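Local coordinates for protein ribonucleoside triphosphate reductase (Lactobacillus leichmannii, PDB 1L1L) that reduces ribonucleoside triphosphates to their deoxy forms, as an allosterically regulated, B12-dependent (class II) monomeric enzyme, at residues Tyr570-Ile575 with Glu607-Ala612. Residues are numbered along the deposited sequence; the frame is centred on the assembly and turned at random.
Sequences YLIQRI and EFPIKA
Antiparallel pairing of the two inner strands of a four-stranded sheet joins Leu-571 to Ile-610 and Gln-573 to Phe-608 as hydrogen-bonded pairs; the N-to-C directions of the two short segments are 148° apart. Leu-571 N donates to Ile-610 O at 3.0 Å, and Leu-571 O accepts Ile-610 N. In the second pair Phe-608 N reaches Gln-573 O at 2.8 Å, and Gln-573 N returns a 2.9 Å bond to Phe-608 O from 35° above the carbonyl plane. Pro-609 falls at a non-hydrogen-bonded position opposite Ile-572, so its missing N-H costs no bond between these two strands.

On the face of Tyr-570, Ile-572 and Arg-574, Lys-611 runs beside the tyrosine ring: chi1 sets its CG 3.4 Å from Tyr-570 CE1, and the extended chain carries CE to 3.2 Å from Tyr-570 OH, which is hydrogen-bonded to Asp-616. Farther along, Arg-574 NH2 meets Glu-607 OE2 in a 3.4 Å salt bridge, guanidinium and carboxylate planes 68° apart; the arginine also pairs with Glu-595 and Glu-691 and bonds Ala-688 O, and Glu-607 OE1 pairs with Arg-701.

On the face of Leu-571, Gln-573, Phe-608 and Ile-610, the bent Gln-573 chain brings NE2 to 3.4 Å from Ile-610 CD1, and Ile-575 CG1 approaches Phe-608 CE1 at 3.5 Å. Flanked by strands 593-596 and 690-692, this is a twisted antiparallel ladder, with helix 695-704 packed on the face of Tyr-570, Ile-572, Pro-609 and Lys-611.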
ATOM      1  N   TYR A 570     -23.203  15.889  -2.064  1.00 33.85           N
ATOM      2  CA  TYR A 570     -23.917  15.534  -0.849  1.00 34.40           C
ATOM      3  C   TYR A 570     -24.212  14.045  -0.960  1.00 33.76           C
ATOM      4  O   TYR A 570     -24.801  13.593  -1.942  1.00 34.42           O
ATOM      5  CB  TYR A 570     -25.220  16.322  -0.754  1.00 35.66           C
ATOM      6  CG  TYR A 570     -25.019  17.809  -0.617  1.00 37.46           C
ATOM      7  CD1 TYR A 570     -24.627  18.370   0.599  1.00 37.63           C
ATOM      8  CD2 TYR A 570     -25.199  18.659  -1.707  1.00 37.76           C
ATOM      9  CE1 TYR A 570     -24.422  19.738   0.727  1.00 38.31           C
ATOM     10  CE2 TYR A 570     -24.993  20.031  -1.590  1.00 38.24           C
ATOM     11  CZ  TYR A 570     -24.605  20.561  -0.370  1.00 38.50           C
ATOM     12  OH  TYR A 570     -24.392  21.920  -0.251  1.00 40.28           O
ATOM     13  N   LEU A 571     -23.811  13.284   0.047  1.00 33.35           N
ATOM     14  CA  LEU A 571     -24.021  11.848   0.005  1.00 33.27           C
ATOM     15  C   LEU A 571     -24.352  11.245   1.356  1.00 32.78           C
ATOM     16  O   LEU A 571     -24.114  11.846   2.400  1.00 32.24           O
ATOM     17  CB  LEU A 571     -22.747  11.149  -0.479  1.00 33.79           C
ATOM     18  CG  LEU A 571     -22.065  11.471  -1.805  1.00 35.69           C
ATOM     19  CD1 LEU A 571     -20.623  10.997  -1.734  1.00 35.97           C
ATOM     20  CD2 LEU A 571     -22.798  10.796  -2.950  1.00 36.00           C
ATOM     21  N   ILE A 572     -24.901  10.038   1.309  1.00 31.47           N
ATOM     22  CA  ILE A 572     -25.157   9.271   2.512  1.00 31.29           C
ATOM     23  C   ILE A 572     -24.098   8.186   2.369  1.00 31.43           C
ATOM     24  O   ILE A 572     -24.168   7.368   1.446  1.00 31.72           O
ATOM     25  CB  ILE A 572     -26.528   8.570   2.519  1.00 31.22           C
ATOM     26  CG1 ILE A 572     -27.656   9.579   2.730  1.00 31.59           C
ATOM     27  CG2 ILE A 572     -26.545   7.507   3.614  1.00 30.74           C
ATOM     28  CD1 ILE A 572     -27.560  10.371   4.016  1.00 33.11           C
ATOM     29  N   GLN A 573     -23.096   8.190   3.237  1.00 30.26           N
ATOM     30  CA  GLN A 573     -22.073   7.161   3.149  1.00 30.90           C
ATOM     31  C   GLN A 573     -22.365   6.094   4.179  1.00 30.27           C
ATOM     32  O   GLN A 573     -22.599   6.397   5.343  1.00 29.42           O
ATOM     33  CB  GLN A 573     -20.681   7.750   3.358  1.00 32.03           C
ATOM     34  CG  GLN A 573     -20.227   8.589   2.178  1.00 34.68           C
ATOM     35  CD  GLN A 573     -18.725   8.551   1.982  1.00 36.16           C
ATOM     36  OE1 GLN A 573     -18.130   7.478   1.893  1.00 35.84           O
ATOM     37  NE2 GLN A 573     -18.105   9.727   1.903  1.00 37.83           N
ATOM     38  N   ARG A 574     -22.382   4.840   3.729  1.00 29.85           N
ATOM     39  CA  ARG A 574     -22.659   3.709   4.603  1.00 29.05           C
ATOM     40  C   ARG A 574     -21.395   2.984   5.047  1.00 29.39           C
ATOM     41  O   ARG A 574     -20.567   2.582   4.221  1.00 29.72           O
ATOM     42  CB  ARG A 574     -23.582   2.703   3.900  1.00 28.98           C
ATOM     43  CG  ARG A 574     -24.974   3.223   3.624  1.00 29.20           C
ATOM     44  CD  ARG A 574     -25.863   2.130   3.036  1.00 30.06           C
ATOM     45  NE  ARG A 574     -27.255   2.548   3.023  1.00 30.90           N
ATOM     46  CZ  ARG A 574     -27.765   3.409   2.154  1.00 32.17           C
ATOM     47  NH1 ARG A 574     -26.998   3.935   1.213  1.00 32.50           N
ATOM     48  NH2 ARG A 574     -29.041   3.760   2.243  1.00 32.55           N
ATOM     49  N   ILE A 575     -21.262   2.806   6.356  1.00 27.72           N
ATOM     50  CA  ILE A 575     -20.132   2.103   6.937  1.00 28.29           C
ATOM     51  C   ILE A 575     -20.685   0.821   7.536  1.00 28.33           C
ATOM     52  O   ILE A 575     -21.654   0.852   8.294  1.00 27.12           O
ATOM     53  CB  ILE A 575     -19.470   2.945   8.038  1.00 28.89           C
ATOM     54  CG1 ILE A 575     -19.133   4.323   7.479  1.00 30.26           C
ATOM     55  CG2 ILE A 575     -18.223   2.250   8.549  1.00 30.07           C
ATOM     56  CD1 ILE A 575     -18.309   4.274   6.197  1.00 31.47           C
ATOM     57  N   GLU A 607     -25.610   4.885   8.466  1.00 23.74           N
ATOM     58  CA  GLU A 607     -25.626   5.984   7.507  1.00 24.62           C
ATOM     59  C   GLU A 607     -25.032   7.304   8.008  1.00 26.42           C
ATOM     60  O   GLU A 607     -25.514   7.894   8.994  1.00 26.23           O
ATOM     61  CB  GLU A 607     -27.062   6.195   7.023  1.00 26.72           C
ATOM     62  CG  GLU A 607     -27.742   4.861   6.684  1.00 27.97           C
ATOM     63  CD  GLU A 607     -29.084   5.006   6.001  1.00 32.04           C
ATOM     64  OE1 GLU A 607     -29.567   6.144   5.830  1.00 31.97           O
ATOM     65  OE2 GLU A 607     -29.659   3.955   5.623  1.00 34.42           O
ATOM     66  N   PHE A 608     -23.996   7.770   7.310  1.00 25.50           N
ATOM     67  CA  PHE A 608     -23.320   9.025   7.667  1.00 26.50           C
ATOM     68  C   PHE A 608     -23.537  10.093   6.605  1.00 27.57           C
ATOM     69  O   PHE A 608     -23.027   9.981   5.488  1.00 27.01           O
ATOM     70  CB  PHE A 608     -21.804   8.821   7.824  1.00 24.72           C
ATOM     71  CG  PHE A 608     -21.409   7.909   8.954  1.00 24.97           C
ATOM     72  CD1 PHE A 608     -21.564   6.528   8.848  1.00 25.21           C
ATOM     73  CD2 PHE A 608     -20.879   8.438  10.139  1.00 23.91           C
ATOM     74  CE1 PHE A 608     -21.199   5.680   9.906  1.00 24.42           C
ATOM     75  CE2 PHE A 608     -20.514   7.607  11.196  1.00 24.36           C
ATOM     76  CZ  PHE A 608     -20.672   6.227  11.085  1.00 25.01           C
ATOM     77  N   PRO A 609     -24.322  11.137   6.922  1.00 28.27           N
ATOM     78  CA  PRO A 609     -24.550  12.203   5.938  1.00 30.01           C
ATOM     79  C   PRO A 609     -23.218  12.947   5.767  1.00 31.37           C
ATOM     80  O   PRO A 609     -22.550  13.244   6.757  1.00 31.90           O
ATOM     81  CB  PRO A 609     -25.612  13.080   6.610  1.00 30.14           C
ATOM     82  CG  PRO A 609     -26.353  12.096   7.497  1.00 30.51           C
ATOM     83  CD  PRO A 609     -25.226  11.276   8.077  1.00 29.09           C
ATOM     84  N   ILE A 610     -22.817  13.229   4.529  1.00 32.47           N
ATOM     85  CA  ILE A 610     -21.549  13.922   4.300  1.00 33.34           C
ATOM     86  C   ILE A 610     -21.587  14.971   3.203  1.00 34.21           C
ATOM     87  O   ILE A 610     -22.083  14.727   2.101  1.00 32.69           O
ATOM     88  CB  ILE A 610     -20.404  12.932   3.956  1.00 34.00           C
ATOM     89  CG1 ILE A 610     -20.152  11.993   5.135  1.00 33.52           C
ATOM     90  CG2 ILE A 610     -19.131  13.710   3.617  1.00 33.59           C
ATOM     91  CD1 ILE A 610     -19.021  11.007   4.911  1.00 35.57           C
ATOM     92  N   LYS A 611     -21.047  16.141   3.518  1.00 35.13           N
ATOM     93  CA  LYS A 611     -20.992  17.241   2.566  1.00 37.27           C
ATOM     94  C   LYS A 611     -19.555  17.450   2.127  1.00 37.09           C
ATOM     95  O   LYS A 611     -18.662  17.619   2.957  1.00 37.74           O
ATOM     96  CB  LYS A 611     -21.514  18.531   3.196  1.00 38.86           C
ATOM     97  CG  LYS A 611     -21.434  19.731   2.267  1.00 41.18           C
ATOM     98  CD  LYS A 611     -22.072  20.967   2.896  1.00 42.75           C
ATOM     99  CE  LYS A 611     -22.050  22.151   1.928  1.00 43.58           C
ATOM    100  NZ  LYS A 611     -22.725  23.360   2.498  1.00 44.59           N
ATOM    101  N   ALA A 612     -19.328  17.433   0.819  1.00 36.90           N
ATOM    102  CA  ALA A 612     -17.978  17.625   0.311  1.00 36.63           C
ATOM    103  C   ALA A 612     -17.638  19.103   0.258  1.00 36.41           C
ATOM    104  O   ALA A 612     -18.513  19.947   0.061  1.00 35.87           O
ATOM    105  CB  ALA A 612     -17.844  17.014  -1.074  1.00 36.16           C
TER